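Local coordinates for protein spermidine synthase (Corynebacterium glutamicum ATCC 13032, PDB 3GJY) that probably acts as a spermidine synthase, transferring an aminopropyl group from decarboxylated S-adenosylmethionine to putrescine on a Rossmann-like methyltransferase fold, at residues 158-163 with 188-193; 226-231 with 267-272. All coordinates share one frame; numbering follows the deposited sequence.

Both contacts reach the same eight-stranded mixed sheet of the Rossmann-like domain, on opposite sides of the chain's centre, with about 12 Å between their nearest atoms. Interaction 1 lies where strand 160-165 enters the sheet and helix 180-189 gives way to strand 190-191, a parallel pairing; interaction 2 joins strand 222-227 to 272-274, an outermost strand of the sheet, antiparallel. Each is partly buried. In 158-163 with 188-193 most of the grip is backbone bonding to the open end of a helix, helped by a water, with I163 and L190 as the buried apolar part. In 226-231 with 267-272 two backbone bonds carry the polar load, and proline, valine and glutamine side chains pack beside them.

Interaction 1: 158-163 with 188-193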
# COMPACT_ATOMS: atom_id res chain seq x y z
N ALA A 158 -8.41 8.15 -15.77
CA ALA A 158 -7.13 8.89 -15.75
C ALA A 158 -7.16 10.02 -14.72
O ALA A 158 -6.68 11.14 -14.96
CB ALA A 158 -6.80 9.42 -17.14
N SER A 159 -7.70 9.69 -13.55
CA SER A 159 -7.83 10.64 -12.43
C SER A 159 -6.73 10.55 -11.39
O SER A 159 -6.67 11.38 -10.48
CB SER A 159 -9.22 10.48 -11.82
OG SER A 159 -9.44 9.11 -11.46
N ARG A 160 -5.85 9.56 -11.53
CA ARG A 160 -4.69 9.40 -10.59
C ARG A 160 -3.57 8.64 -11.29
O ARG A 160 -3.85 7.90 -12.24
CB ARG A 160 -5.13 8.68 -9.29
CG ARG A 160 -5.83 7.34 -9.55
CD ARG A 160 -7.06 7.14 -8.69
NE ARG A 160 -8.14 8.05 -8.99
CZ ARG A 160 -8.81 8.84 -8.13
NH1 ARG A 160 -9.81 9.55 -8.60
NH2 ARG A 160 -8.50 8.97 -6.84
N ASP A 161 -2.34 8.76 -10.79
CA ASP A 161 -1.19 8.13 -11.44
C ASP A 161 -0.75 6.87 -10.76
O ASP A 161 -0.18 5.99 -11.41
CB ASP A 161 -0.04 9.12 -11.48
CG ASP A 161 -0.45 10.37 -12.19
OD1 ASP A 161 -0.72 10.32 -13.41
OD2 ASP A 161 -0.57 11.41 -11.55
N VAL A 162 -1.01 6.79 -9.45
CA VAL A 162 -0.60 5.65 -8.64
C VAL A 162 -1.72 5.39 -7.65
O VAL A 162 -2.23 6.33 -7.07
CB VAL A 162 0.73 5.95 -7.84
CG1 VAL A 162 1.13 4.74 -7.05
CG2 VAL A 162 1.86 6.41 -8.78
N ILE A 163 -2.03 4.12 -7.43
CA ILE A 163 -2.91 3.71 -6.33
C ILE A 163 -2.10 2.77 -5.43
O ILE A 163 -1.53 1.81 -5.91
CB ILE A 163 -4.15 2.96 -6.87
CG1 ILE A 163 -5.04 3.89 -7.71
CG2 ILE A 163 -4.97 2.27 -5.77
CD1 ILE A 163 -6.00 3.14 -8.63
N ARG A 188 -9.46 1.66 -14.53
CA ARG A 188 -10.11 2.81 -15.11
C ARG A 188 -9.59 4.12 -14.52
O ARG A 188 -9.35 5.08 -15.24
CB ARG A 188 -11.62 2.74 -14.90
CG ARG A 188 -12.37 3.93 -15.55
CD ARG A 188 -13.90 3.79 -15.32
NE ARG A 188 -14.19 3.94 -13.91
CZ ARG A 188 -14.54 2.96 -13.07
NH1 ARG A 188 -14.77 1.72 -13.50
NH2 ARG A 188 -14.67 3.23 -11.77
N GLY A 189 -9.44 4.17 -13.19
CA GLY A 189 -9.00 5.42 -12.57
C GLY A 189 -7.57 5.80 -12.90
O GLY A 189 -7.24 6.97 -12.83
N LEU A 190 -6.70 4.83 -13.19
CA LEU A 190 -5.30 5.13 -13.45
C LEU A 190 -5.10 5.81 -14.79
O LEU A 190 -5.71 5.41 -15.82
CB LEU A 190 -4.46 3.85 -13.40
CG LEU A 190 -4.20 3.36 -11.97
CD1 LEU A 190 -3.64 1.92 -12.03
CD2 LEU A 190 -3.25 4.29 -11.19
N ALA A 191 -4.21 6.80 -14.80
CA ALA A 191 -3.67 7.30 -16.07
C ALA A 191 -3.15 6.12 -16.90
O ALA A 191 -2.69 5.13 -16.34
CB ALA A 191 -2.50 8.25 -15.78
N PRO A 192 -3.18 6.20 -18.23
CA PRO A 192 -2.61 5.11 -19.02
C PRO A 192 -1.19 4.79 -18.56
O PRO A 192 -0.36 5.69 -18.42
CB PRO A 192 -2.64 5.69 -20.45
CG PRO A 192 -3.78 6.66 -20.44
CD PRO A 192 -3.73 7.28 -19.07
N GLY A 193 -0.94 3.50 -18.32
CA GLY A 193 0.37 3.08 -17.88
C GLY A 193 0.67 3.31 -16.41
O GLY A 193 1.78 3.00 -15.99
O HOH W 1 -7.73 5.56 -17.50
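G189 O, at the end of helix 180-189, takes two backbone donors from the chain entering strand 160-165: S159 N at 2.9 Å and R160 N at 3.2 Å come in from opposite faces of its carbonyl plane. A158 N bonds R188 O, and a water adds to this end, donating to R188 O and L190 O. R160 N to G189 O and A191 N to R160 O, the latter 2.8 Å, together make the parallel pairing of R160 with L190. The contact ties the end of helix 180-189, which makes the beta-alpha-beta crossover from strand 160-165 to 194-202 in the Rossmann-like sheet, back to the start of the first strand.

The side chain of R160 starts with CG wedged between its own N and carbonyl carbon (chi1 54°), which sets CG 3.6 Å from G189 O. Bends at chi2 and chi3 then fold the chain back, and NE and NH1 grip S159 OG side-on, nearly in the guanidinium plane. NH2 continues to T94 OG1, and S159 OG also bonds T156 O. On the buried side I163 CD1 meets L190 CG at 3.8 Å, the two side chains crossing obliquely.

R188 O and G189 O, the last helical carbonyls, are thus met by backbone NH groups, and the partial negative charge there probably suits the nearby guanidinium, whose rotation S159 and T94 fix.

Interaction 2: 226-231 with 267-272; sequences IADPPM and GGVPAQ
An antiparallel bridge at the edge of the mixed sheet of this Rossmann-like domain brings the end of strand 222-227 against the start of strand 272-274, the outermost strand on this side. A227 and Q272 face each other as a hydrogen-bonded pair: A227 N reaches Q272 O at 2.9 Å, and Q272 N returns to A227 O at 3.1 Å. I226 CA adds a CA-H...O contact to Q272 O, 3.3 Å away.

Beyond the bridge the two chains part, one into the short helix 229-232, the other back along the loop from helix 255-264. Side chains bridge the widening gap. P229, the first residue of its helix, turns its ring toward the loop and brings CD to within 3.3 Å of P270 O. V269 has CG1 anti to its backbone N (chi1 170°), and this methyl meets D228 OD1 at 3.5 Å, the two side chains crossing at about a right angle. D228 sits at the N-cap position of helix 229-232; its OD1 makes a salt bridge with R236, a residue V269 also touches, and the valine packs beside the charged pair.

On the same side as D228, A271 CB rests against I226 CG2, 4.1 Å away; I226, A271 and D228 all touch W73 of helix 69-85. The other side, that of A227, belongs to Q272 and P229. Q272 leaves the backbone with CG anti to its carbonyl carbon (chi1 -65°), then runs extended and slants across the P229 ring. Its OE1 bonds K274 NZ, while the carbon of its amide, CD, lies 3.4 Å from P229 CG, with NE2 close to the same ring carbon.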
# COMPACT_ATOMS: atom_id res chain seq x y z
N ILE A 226 7.30 -7.73 -4.69
CA ILE A 226 8.38 -7.67 -3.71
C ILE A 226 7.99 -8.48 -2.50
O ILE A 226 6.94 -8.26 -1.90
CB ILE A 226 8.71 -6.22 -3.31
CG1 ILE A 226 9.34 -5.45 -4.49
CG2 ILE A 226 9.73 -6.23 -2.13
CD1 ILE A 226 9.30 -3.97 -4.34
N ALA A 227 8.81 -9.48 -2.17
CA ALA A 227 8.37 -10.52 -1.25
C ALA A 227 9.30 -10.71 -0.10
O ALA A 227 10.52 -10.54 -0.24
CB ALA A 227 8.22 -11.86 -2.00
N ASP A 228 8.68 -11.10 1.03
CA ASP A 228 9.38 -11.52 2.23
C ASP A 228 9.74 -12.99 2.08
O ASP A 228 8.87 -13.84 2.06
CB ASP A 228 8.50 -11.40 3.46
CG ASP A 228 9.25 -11.70 4.73
OD1 ASP A 228 9.11 -10.95 5.69
OD2 ASP A 228 9.99 -12.71 4.76
N PRO A 229 11.04 -13.28 2.00
CA PRO A 229 11.50 -14.65 1.71
C PRO A 229 11.13 -15.74 2.75
O PRO A 229 10.73 -16.81 2.35
CB PRO A 229 13.02 -14.47 1.55
CG PRO A 229 13.17 -13.06 1.08
CD PRO A 229 12.14 -12.30 1.93
N PRO A 230 11.18 -15.45 4.08
CA PRO A 230 10.72 -16.51 5.00
C PRO A 230 9.23 -16.87 4.86
O PRO A 230 8.83 -17.98 5.22
CB PRO A 230 10.95 -15.89 6.38
CG PRO A 230 12.09 -14.95 6.18
CD PRO A 230 11.76 -14.32 4.83
N MSE A 231 8.41 -15.95 4.37
CA MSE A 231 7.01 -16.25 4.10
C MSE A 231 6.85 -17.14 2.87
O MSE A 231 6.13 -18.14 2.89
CB MSE A 231 6.19 -14.97 3.96
CG MSE A 231 4.75 -15.22 3.58
SE MSE A 231 4.14 -13.70 2.70
CE MSE A 231 5.50 -13.60 1.32
N GLY A 267 16.91 -3.08 4.69
CA GLY A 267 16.00 -3.11 5.86
C GLY A 267 16.38 -4.19 6.86
O GLY A 267 17.37 -4.88 6.68
N GLY A 268 15.55 -4.39 7.88
CA GLY A 268 15.78 -5.45 8.87
C GLY A 268 15.46 -6.84 8.37
O GLY A 268 15.90 -7.83 8.94
N VAL A 269 14.66 -6.90 7.32
CA VAL A 269 14.32 -8.17 6.69
C VAL A 269 14.71 -8.02 5.22
O VAL A 269 14.12 -7.23 4.51
CB VAL A 269 12.80 -8.44 6.80
CG1 VAL A 269 12.40 -9.65 5.93
CG2 VAL A 269 12.42 -8.67 8.26
N PRO A 270 15.75 -8.75 4.77
CA PRO A 270 16.14 -8.57 3.36
C PRO A 270 15.06 -9.13 2.44
O PRO A 270 14.59 -10.24 2.63
CB PRO A 270 17.44 -9.39 3.25
CG PRO A 270 17.36 -10.36 4.35
CD PRO A 270 16.69 -9.62 5.49
N ALA A 271 14.64 -8.35 1.48
CA ALA A 271 13.54 -8.80 0.61
C ALA A 271 14.01 -9.05 -0.80
O ALA A 271 15.16 -8.75 -1.13
CB ALA A 271 12.42 -7.77 0.60
N GLN A 272 13.13 -9.61 -1.62
CA GLN A 272 13.45 -10.00 -3.00
C GLN A 272 12.44 -9.35 -3.96
O GLN A 272 11.24 -9.35 -3.69
CB GLN A 272 13.35 -11.54 -3.14
CG GLN A 272 14.41 -12.28 -2.30
CD GLN A 272 14.18 -13.77 -2.13
OE1 GLN A 272 13.15 -14.33 -2.52
NE2 GLN A 272 15.15 -14.42 -1.48